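Local atomic coordinates of tryptophan decarboxylase 1 (Oryza sativa subsp. japonica, PDB entry 6KHO), a protein that decarboxylates L-tryptophan to tryptamine and 5-hydroxy-L-tryptophan to serotonin with the help of pyridoxal 5'-phosphate, working as a homodimer. Residues A[185-188]-A[189-193]; A[215-218]-A[219-223]; A[247-250]-A[251-255]. All coordinates share one frame; numbering follows the deposited sequence.

Interaction 1 (A[185-188]-A[189-193])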
ATOM      1  N   ALA A 185      -3.504  -3.523 -17.975  1.00 27.24           N
ATOM      2  CA  ALA A 185      -2.695  -3.547 -19.193  1.00 31.12           C
ATOM      3  C   ALA A 185      -3.295  -4.492 -20.235  1.00 29.05           C
ATOM      4  O   ALA A 185      -3.404  -4.144 -21.418  1.00 27.15           O
ATOM      5  CB  ALA A 185      -1.256  -3.936 -18.855  1.00 28.60           C
ATOM      6  N   ALA A 186      -3.710  -5.688 -19.810  1.00 25.69           N
ATOM      7  CA  ALA A 186      -4.310  -6.636 -20.749  1.00 29.58           C
ATOM      8  C   ALA A 186      -5.618  -6.094 -21.306  1.00 27.86           C
ATOM      9  O   ALA A 186      -5.877  -6.192 -22.513  1.00 29.16           O
ATOM     10  CB  ALA A 186      -4.534  -7.989 -20.072  1.00 24.98           C
ATOM     11  N   ARG A 187      -6.452  -5.518 -20.432  1.00 28.67           N
ATOM     12  CA  ARG A 187      -7.703  -4.896 -20.853  1.00 29.61           C
ATOM     13  C   ARG A 187      -7.473  -3.836 -21.924  1.00 30.76           C
ATOM     14  O   ARG A 187      -8.140  -3.829 -22.969  1.00 29.17           O
ATOM     15  CB  ARG A 187      -8.406  -4.278 -19.643  1.00 25.83           C
ATOM     16  CG  ARG A 187      -9.758  -3.606 -19.958  1.00 28.00           C
ATOM     17  CD  ARG A 187     -10.192  -2.648 -18.833  1.00 31.72           C
ATOM     18  NE  ARG A 187      -9.376  -1.430 -18.815  1.00 32.70           N
ATOM     19  CZ  ARG A 187      -9.372  -0.525 -17.837  1.00 32.07           C
ATOM     20  NH1 ARG A 187     -10.140  -0.684 -16.757  1.00 28.97           N
ATOM     21  NH2 ARG A 187      -8.585   0.541 -17.935  1.00 29.49           N
ATOM     22  N   ASP A 188      -6.533  -2.924 -21.677  1.00 28.51           N
ATOM     23  CA  ASP A 188      -6.349  -1.813 -22.604  1.00 28.65           C
ATOM     24  C   ASP A 188      -5.871  -2.315 -23.964  1.00 28.46           C
ATOM     25  O   ASP A 188      -6.306  -1.807 -25.006  1.00 29.56           O
ATOM     26  CB  ASP A 188      -5.384  -0.785 -22.002  1.00 31.32           C
ATOM     27  CG  ASP A 188      -6.019  -0.013 -20.825  1.00 35.48           C
ATOM     28  OD1 ASP A 188      -7.254  -0.159 -20.625  1.00 31.19           O
ATOM     29  OD2 ASP A 188      -5.298   0.737 -20.111  1.00 34.70           O
ATOM     30  N   ALA A 189      -5.012  -3.338 -23.970  1.00 27.70           N
ATOM     31  CA  ALA A 189      -4.523  -3.893 -25.225  1.00 30.46           C
ATOM     32  C   ALA A 189      -5.639  -4.600 -25.983  1.00 31.67           C
ATOM     33  O   ALA A 189      -5.737  -4.477 -27.212  1.00 31.85           O
ATOM     34  CB  ALA A 189      -3.361  -4.849 -24.954  1.00 30.84           C
ATOM     35  N   ALA A 190      -6.495  -5.338 -25.269  1.00 26.57           N
ATOM     36  CA  ALA A 190      -7.590  -6.053 -25.918  1.00 33.43           C
ATOM     37  C   ALA A 190      -8.593  -5.084 -26.537  1.00 33.31           C
ATOM     38  O   ALA A 190      -9.032  -5.274 -27.680  1.00 31.60           O
ATOM     39  CB  ALA A 190      -8.280  -6.981 -24.912  1.00 29.68           C
ATOM     40  N   LEU A 191      -8.975  -4.043 -25.792  1.00 29.08           N
ATOM     41  CA  LEU A 191      -9.879  -3.026 -26.324  1.00 33.88           C
ATOM     42  C   LEU A 191      -9.305  -2.359 -27.569  1.00 33.86           C
ATOM     43  O   LEU A 191     -10.021  -2.113 -28.542  1.00 34.11           O
ATOM     44  CB  LEU A 191     -10.164  -1.968 -25.259  1.00 29.97           C
ATOM     45  CG  LEU A 191     -11.009  -2.394 -24.054  1.00 34.07           C
ATOM     46  CD1 LEU A 191     -11.127  -1.225 -23.043  1.00 32.31           C
ATOM     47  CD2 LEU A 191     -12.378  -2.904 -24.513  1.00 33.97           C
ATOM     48  N   ARG A 192      -8.015  -2.049 -27.548  1.00 32.24           N
ATOM     49  CA  ARG A 192      -7.407  -1.359 -28.677  1.00 34.36           C
ATOM     50  C   ARG A 192      -7.389  -2.252 -29.918  1.00 34.55           C
ATOM     51  O   ARG A 192      -7.797  -1.830 -31.009  1.00 35.09           O
ATOM     52  CB  ARG A 192      -6.001  -0.912 -28.277  1.00 29.50           C
ATOM     53  CG  ARG A 192      -5.149  -0.345 -29.382  1.00 32.44           C
ATOM     54  CD  ARG A 192      -3.716  -0.191 -28.870  1.00 32.79           C
ATOM     55  NE  ARG A 192      -3.600   0.915 -27.923  1.00 41.53           N
ATOM     56  CZ  ARG A 192      -2.957   0.859 -26.758  1.00 46.84           C
ATOM     57  NH1 ARG A 192      -2.360  -0.267 -26.367  1.00 42.66           N
ATOM     58  NH2 ARG A 192      -2.913   1.944 -25.989  1.00 41.26           N
ATOM     59  N   ARG A 193      -6.944  -3.502 -29.770  1.00 30.00           N
ATOM     60  CA  ARG A 193      -6.797  -4.351 -30.946  1.00 33.66           C
ATOM     61  C   ARG A 193      -8.135  -4.873 -31.468  1.00 37.34           C
ATOM     62  O   ARG A 193      -8.260  -5.129 -32.671  1.00 36.76           O
ATOM     63  CB  ARG A 193      -5.846  -5.512 -30.646  1.00 38.07           C
ATOM     64  CG  ARG A 193      -6.407  -6.586 -29.735  1.00 40.74           C
ATOM     65  CD  ARG A 193      -5.358  -7.669 -29.436  1.00 43.97           C
ATOM     66  NE  ARG A 193      -4.023  -7.120 -29.170  1.00 48.49           N
ATOM     67  CZ  ARG A 193      -3.334  -7.290 -28.037  1.00 51.12           C
ATOM     68  NH1 ARG A 193      -3.848  -7.998 -27.025  1.00 45.29           N
ATOM     69  NH2 ARG A 193      -2.123  -6.747 -27.920  1.00 45.96           N
TER
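Four successive i to i+4 backbone hydrogen bonds tie A185-D188 to A189-R192, so the two segments are consecutive turns of one alpha-helix, 175-194, in the large PLP-binding domain. The straightest runs from L191 N to R187 O, 3.0 Å with an N-H...O angle of 175°; the one from R192 N to D188 O is more bent, at 153°. A186 and A190, one turn apart, put their small methyls on the sheet side, where both meet T264 of strand 262-269. L191 comes back over the preceding turn: its CG rests 3.4 Å from R187 O, and its CD1 reaches R187 CG at 4.1 Å, an ordinary apolar touch. R187 leaves the helix with CG anti to its backbone N (chi1 -179°), and a bend at chi3 turns the guanidinium back toward D188. R187 NH1 also bonds to A224 O of its own chain and to L223 O of the second subunit, while R187 NH2 reaches R222 O there, so this buried cation is shared across the dimer interface. D188 OD2 is hydrogen-bonded to S352 OG. The R187-D188 salt bridge is side-on: R187 NE and R187 NH2 both donate to D188 OD1, each at 3.1 Å, with that oxygen lying in the guanidinium plane.

Interaction 2 (A[215-218]-A[219-223])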
ATOM      1  N   SER A 215      -9.785 -15.409  -4.079  1.00 36.37           N
ATOM      2  CA  SER A 215     -10.954 -14.575  -4.344  1.00 36.05           C
ATOM      3  C   SER A 215     -10.579 -13.162  -4.768  1.00 36.70           C
ATOM      4  O   SER A 215     -11.357 -12.513  -5.476  1.00 36.30           O
ATOM      5  CB  SER A 215     -11.851 -14.514  -3.108  1.00 37.11           C
ATOM      6  OG  SER A 215     -11.130 -14.049  -1.982  1.00 48.30           O
ATOM      7  N   THR A 216      -9.399 -12.686  -4.373  1.00 36.80           N
ATOM      8  CA  THR A 216      -8.982 -11.334  -4.718  1.00 39.26           C
ATOM      9  C   THR A 216      -8.758 -11.135  -6.217  1.00 35.87           C
ATOM     10  O   THR A 216      -8.826  -9.993  -6.686  1.00 36.08           O
ATOM     11  CB  THR A 216      -7.719 -10.967  -3.937  1.00 38.30           C
ATOM     12  OG1 THR A 216      -7.612  -9.540  -3.862  1.00 45.06           O
ATOM     13  CG2 THR A 216      -6.455 -11.558  -4.574  1.00 36.71           C
ATOM     14  N   PHE A 217      -8.491 -12.201  -6.978  1.00 35.54           N
ATOM     15  CA  PHE A 217      -8.388 -12.056  -8.433  1.00 34.34           C
ATOM     16  C   PHE A 217      -9.712 -11.624  -9.033  1.00 36.14           C
ATOM     17  O   PHE A 217      -9.772 -10.702  -9.857  1.00 31.25           O
ATOM     18  CB  PHE A 217      -7.949 -13.362  -9.090  1.00 31.81           C
ATOM     19  CG  PHE A 217      -8.050 -13.332 -10.596  1.00 32.05           C
ATOM     20  CD1 PHE A 217      -7.212 -12.509 -11.341  1.00 34.31           C
ATOM     21  CD2 PHE A 217      -8.983 -14.097 -11.260  1.00 32.26           C
ATOM     22  CE1 PHE A 217      -7.304 -12.459 -12.723  1.00 34.38           C
ATOM     23  CE2 PHE A 217      -9.085 -14.054 -12.665  1.00 38.08           C
ATOM     24  CZ  PHE A 217      -8.238 -13.236 -13.391  1.00 33.37           C
ATOM     25  N   PHE A 218     -10.792 -12.306  -8.650  1.00 35.23           N
ATOM     26  CA  PHE A 218     -12.095 -11.973  -9.202  1.00 35.18           C
ATOM     27  C   PHE A 218     -12.513 -10.570  -8.807  1.00 38.25           C
ATOM     28  O   PHE A 218     -13.150  -9.866  -9.600  1.00 39.53           O
ATOM     29  CB  PHE A 218     -13.110 -13.029  -8.761  1.00 38.65           C
ATOM     30  CG  PHE A 218     -12.694 -14.432  -9.131  1.00 37.82           C
ATOM     31  CD1 PHE A 218     -12.807 -14.875 -10.437  1.00 38.82           C
ATOM     32  CD2 PHE A 218     -12.136 -15.279  -8.190  1.00 35.95           C
ATOM     33  CE1 PHE A 218     -12.399 -16.158 -10.801  1.00 37.58           C
ATOM     34  CE2 PHE A 218     -11.731 -16.559  -8.543  1.00 39.47           C
ATOM     35  CZ  PHE A 218     -11.866 -16.997  -9.850  1.00 38.57           C
ATOM     36  N   LYS A 219     -12.122 -10.129  -7.609  1.00 36.53           N
ATOM     37  CA  LYS A 219     -12.416  -8.763  -7.198  1.00 38.23           C
ATOM     38  C   LYS A 219     -11.642  -7.748  -8.038  1.00 35.77           C
ATOM     39  O   LYS A 219     -12.195  -6.714  -8.430  1.00 37.66           O
ATOM     40  CB  LYS A 219     -12.105  -8.594  -5.710  1.00 40.55           C
ATOM     41  CG  LYS A 219     -12.234  -7.167  -5.209  1.00 41.97           C
ATOM     42  CD  LYS A 219     -12.033  -7.087  -3.695  1.00 46.48           C
ATOM     43  CE  LYS A 219     -11.704  -5.667  -3.272  1.00 48.35           C
ATOM     44  NZ  LYS A 219     -11.195  -5.627  -1.883  1.00 48.21           N
ATOM     45  N   ALA A 220     -10.365  -8.025  -8.322  1.00 33.25           N
ATOM     46  CA  ALA A 220      -9.582  -7.141  -9.183  1.00 34.06           C
ATOM     47  C   ALA A 220     -10.196  -7.041 -10.581  1.00 31.77           C
ATOM     48  O   ALA A 220     -10.218  -5.960 -11.188  1.00 30.45           O
ATOM     49  CB  ALA A 220      -8.136  -7.641  -9.252  1.00 26.68           C
ATOM     50  N   CYS A 221     -10.698  -8.160 -11.104  1.00 31.63           N
ATOM     51  CA  CYS A 221     -11.420  -8.136 -12.376  1.00 33.55           C
ATOM     52  C   CYS A 221     -12.579  -7.147 -12.331  1.00 35.49           C
ATOM     53  O   CYS A 221     -12.715  -6.286 -13.211  1.00 32.55           O
ATOM     54  CB  CYS A 221     -11.921  -9.538 -12.715  1.00 30.08           C
ATOM     55  SG  CYS A 221     -10.616 -10.689 -13.116  1.00 35.27           S
ATOM     56  N   ARG A 222     -13.404  -7.229 -11.281  1.00 38.09           N
ATOM     57  CA  ARG A 222     -14.526  -6.304 -11.142  1.00 35.47           C
ATOM     58  C   ARG A 222     -14.047  -4.864 -11.002  1.00 35.00           C
ATOM     59  O   ARG A 222     -14.645  -3.947 -11.584  1.00 36.89           O
ATOM     60  CB  ARG A 222     -15.399  -6.724  -9.955  1.00 39.19           C
ATOM     61  CG  ARG A 222     -15.977  -8.155 -10.133  1.00 43.98           C
ATOM     62  CD  ARG A 222     -16.982  -8.586  -9.041  1.00 48.09           C
ATOM     63  NE  ARG A 222     -16.680  -8.018  -7.726  1.00 55.67           N
ATOM     64  CZ  ARG A 222     -16.195  -8.698  -6.686  1.00 52.73           C
ATOM     65  NH1 ARG A 222     -15.949 -10.000  -6.788  1.00 52.96           N
ATOM     66  NH2 ARG A 222     -15.957  -8.070  -5.537  1.00 50.76           N
ATOM     67  N   LEU A 223     -12.963  -4.643 -10.249  1.00 33.46           N
ATOM     68  CA  LEU A 223     -12.405  -3.297 -10.119  1.00 30.94           C
ATOM     69  C   LEU A 223     -12.064  -2.707 -11.482  1.00 31.87           C
ATOM     70  O   LEU A 223     -12.380  -1.544 -11.774  1.00 30.57           O
ATOM     71  CB  LEU A 223     -11.154  -3.330  -9.240  1.00 31.44           C
ATOM     72  CG  LEU A 223     -11.309  -3.443  -7.715  1.00 41.46           C
ATOM     73  CD1 LEU A 223      -9.941  -3.469  -7.043  1.00 39.23           C
ATOM     74  CD2 LEU A 223     -12.148  -2.301  -7.154  1.00 41.43           C
TER
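The sulfur of C221 sits over one face of the F217 ring, 3.8 Å from the centroid and 21° off the ring normal, a Cys sulfur-aromatic contact one turn apart on helix 215-223. It lies nearer the rim than the centre, with F217 CZ the closest ring atom to C221 SG at 3.5 Å. F217, with CG anti to the backbone N (chi1 170°), holds its ring out beside the helix, and C221 SG, anti to the carbonyl carbon (chi1 -69°), leans back over it. This is the tight side. C221 also touches L183 of helix 175-194 and V207 of strand 205-210, F217 touches M179 and A209, and the backbone bond from C221 N to F217 O, 3.0 Å, joins the same pair. The helix is the crossover of the beta-alpha-beta unit 205-210, 215-223, 231-234.

The solvent side is looser. There R222 is exposed; its CG passes 3.3 Å from F218 O, and a bend at chi3 lays one guanidinium face over K219 CA. K219 faces the second subunit instead: it stretches out fully extended, and its NZ bonds to Q377 O there, with D375 of that subunit only a weak, long ion-pair partner. T216 N is hydrogen-bonded to H214 ND1; H214 binds serotonin. The chemistry is thus divided: a polarisable sulfur and a ring meet without charge against the sheet, while the ammonium of K219 finds its firm partner, a backbone carbonyl, on the second subunit.

Interaction 3 (A[247-250]-A[251-255])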
ATOM      1  N   ALA A 247      -7.013 -28.530 -20.809  1.00 40.32           N
ATOM      2  CA  ALA A 247      -8.081 -28.862 -21.744  1.00 42.45           C
ATOM      3  C   ALA A 247      -9.368 -28.132 -21.383  1.00 41.78           C
ATOM      4  O   ALA A 247     -10.061 -27.611 -22.263  1.00 43.31           O
ATOM      5  CB  ALA A 247      -8.306 -30.375 -21.777  1.00 42.55           C
ATOM      6  N   ARG A 248      -9.698 -28.068 -20.089  1.00 38.39           N
ATOM      7  CA  ARG A 248     -10.890 -27.331 -19.679  1.00 42.39           C
ATOM      8  C   ARG A 248     -10.736 -25.836 -19.943  1.00 43.52           C
ATOM      9  O   ARG A 248     -11.716 -25.157 -20.276  1.00 43.53           O
ATOM     10  CB  ARG A 248     -11.192 -27.587 -18.194  1.00 42.62           C
ATOM     11  CG  ARG A 248     -12.036 -28.836 -17.928  1.00 50.77           C
ATOM     12  CD  ARG A 248     -12.373 -29.030 -16.447  1.00 52.79           C
ATOM     13  NE  ARG A 248     -12.549 -30.449 -16.122  1.00 57.40           N
ATOM     14  CZ  ARG A 248     -12.871 -30.924 -14.918  1.00 59.43           C
ATOM     15  NH1 ARG A 248     -13.061 -30.099 -13.895  1.00 56.46           N
ATOM     16  NH2 ARG A 248     -13.003 -32.232 -14.732  1.00 62.97           N
ATOM     17  N   LEU A 249      -9.517 -25.306 -19.811  1.00 39.58           N
ATOM     18  CA  LEU A 249      -9.298 -23.894 -20.110  1.00 38.45           C
ATOM     19  C   LEU A 249      -9.469 -23.615 -21.602  1.00 37.59           C
ATOM     20  O   LEU A 249     -10.124 -22.639 -21.992  1.00 35.78           O
ATOM     21  CB  LEU A 249      -7.906 -23.477 -19.630  1.00 34.70           C
ATOM     22  CG  LEU A 249      -7.452 -22.094 -20.089  1.00 36.42           C
ATOM     23  CD1 LEU A 249      -8.303 -20.997 -19.458  1.00 35.71           C
ATOM     24  CD2 LEU A 249      -5.967 -21.869 -19.793  1.00 33.65           C
ATOM     25  N   LEU A 250      -8.882 -24.465 -22.451  1.00 37.75           N
ATOM     26  CA  LEU A 250      -8.987 -24.271 -23.899  1.00 41.16           C
ATOM     27  C   LEU A 250     -10.439 -24.331 -24.364  1.00 41.42           C
ATOM     28  O   LEU A 250     -10.865 -23.533 -25.213  1.00 38.53           O
ATOM     29  CB  LEU A 250      -8.138 -25.315 -24.631  1.00 37.60           C
ATOM     30  CG  LEU A 250      -8.197 -25.350 -26.167  1.00 38.48           C
ATOM     31  CD1 LEU A 250      -8.057 -23.967 -26.780  1.00 37.90           C
ATOM     32  CD2 LEU A 250      -7.102 -26.254 -26.697  1.00 40.82           C
ATOM     33  N   GLU A 251     -11.222 -25.257 -23.813  1.00 40.48           N
ATOM     34  CA  GLU A 251     -12.618 -25.348 -24.218  1.00 41.66           C
ATOM     35  C   GLU A 251     -13.391 -24.091 -23.828  1.00 43.59           C
ATOM     36  O   GLU A 251     -14.168 -23.560 -24.630  1.00 36.64           O
ATOM     37  CB  GLU A 251     -13.239 -26.602 -23.609  1.00 43.39           C
ATOM     38  CG  GLU A 251     -14.736 -26.621 -23.623  1.00 51.13           C
ATOM     39  CD  GLU A 251     -15.292 -27.675 -22.685  1.00 63.32           C
ATOM     40  OE1 GLU A 251     -16.508 -27.963 -22.765  1.00 70.14           O
ATOM     41  OE2 GLU A 251     -14.508 -28.206 -21.859  1.00 62.26           O
ATOM     42  N   ALA A 252     -13.156 -23.566 -22.618  1.00 37.44           N
ATOM     43  CA  ALA A 252     -13.843 -22.349 -22.194  1.00 35.66           C
ATOM     44  C   ALA A 252     -13.461 -21.155 -23.063  1.00 36.05           C
ATOM     45  O   ALA A 252     -14.323 -20.363 -23.463  1.00 37.14           O
ATOM     46  CB  ALA A 252     -13.529 -22.047 -20.723  1.00 39.58           C
ATOM     47  N   MET A 253     -12.164 -20.994 -23.345  1.00 37.57           N
ATOM     48  CA  MET A 253     -11.712 -19.840 -24.118  1.00 34.96           C
ATOM     49  C   MET A 253     -12.166 -19.938 -25.572  1.00 38.08           C
ATOM     50  O   MET A 253     -12.552 -18.928 -26.178  1.00 36.61           O
ATOM     51  CB  MET A 253     -10.190 -19.718 -24.049  1.00 36.12           C
ATOM     52  CG  MET A 253      -9.630 -19.418 -22.652  1.00 34.51           C
ATOM     53  SD  MET A 253      -7.979 -18.715 -22.795  1.00 41.65           S
ATOM     54  CE  MET A 253      -7.022 -20.107 -22.718  1.00 34.27           C
ATOM     55  N   GLN A 254     -12.104 -21.141 -26.151  1.00 36.90           N
ATOM     56  CA  GLN A 254     -12.569 -21.337 -27.526  1.00 40.06           C
ATOM     57  C   GLN A 254     -14.064 -21.043 -27.644  1.00 39.15           C
ATOM     58  O   GLN A 254     -14.507 -20.350 -28.571  1.00 39.05           O
ATOM     59  CB  GLN A 254     -12.249 -22.766 -27.984  1.00 38.54           C
ATOM     60  CG  GLN A 254     -12.420 -23.011 -29.495  1.00 40.25           C
ATOM     61  CD  GLN A 254     -11.606 -22.052 -30.337  1.00 39.44           C
ATOM     62  OE1 GLN A 254     -12.124 -21.051 -30.841  1.00 41.43           O
ATOM     63  NE2 GLN A 254     -10.325 -22.348 -30.494  1.00 39.75           N
ATOM     64  N   ALA A 255     -14.858 -21.554 -26.700  1.00 38.68           N
ATOM     65  CA  ALA A 255     -16.291 -21.286 -26.722  1.00 40.49           C
ATOM     66  C   ALA A 255     -16.575 -19.791 -26.688  1.00 42.89           C
ATOM     67  O   ALA A 255     -17.471 -19.304 -27.388  1.00 39.58           O
ATOM     68  CB  ALA A 255     -16.975 -21.991 -25.550  1.00 39.63           C
TER
HETATM   69  O   HOH W   1     -14.467 -25.632 -19.895  1.00 48.15           O
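M253 folds back along helix 246-258 onto L249, one turn earlier, and can be followed atom by atom. Its CB stands 3.6 Å from L249 O, the carbonyl that also accepts the backbone bond from M253 N at 2.9 Å. With CG anti to the carbonyl carbon (chi1 -65°), the chain turns toward the preceding residues, and M253 CG comes within 3.3 Å of L249 O while also meeting L249 CD1. M253 SD makes a looser approach to that same methyl, 4.1 Å. A bend at chi3 then swings the terminal methyl inward, where M253 CE lies 3.3 Å from L249 CG, shorter than usual van der Waals contact, so the exact placing of this methyl is doubtful; it also touches both leucine methyls at 3.6 Å. An alanine here would keep the backbone bond but is likely to open a gap beside L249, leaving the leucine's branch without the methyl that packs against it.

On the more exposed side one water donates to R248 O at 2.8 Å and, weakly, to E251 OE2, linking a helix carbonyl to the extended glutamate. R248 itself points elsewhere, its guanidinium forming a salt bridge with E239 and bonding to P235 O.

The helix packs on outermost strand 231-234, on strand 205-210 next to it, and on helix 281-289: L249 and M253 both reach Y208 of strand 205-210 and V287 of helix 281-289, L249 adds I234 of strand 231-234, and L250 and M253 meet F291 in the loop beyond.

The three contacts are turns of successive helices in the large PLP-binding domain, and none touches another within the chain. Interactions 1 and 2 are centred 18 Å apart, their nearest atoms about 6 Å; the centre of interaction 3 is 21 Å from each of theirs. All three meet strand 205-210, which thus takes packing from 185-193, 215-223 and 247-255. The first two are joined more directly across the dimer, where the end of helix 215-223 in one subunit offers carbonyls to the arginine of interaction 1 in the other. Interaction 2 alone adjoins the cofactor: at nearest atoms the T216 side chain is about 4 Å from PLP and about 2 Å from the side chain of PLP-binding S176. Interactions 1 and 3 lie away from the cofactor and substrate sites.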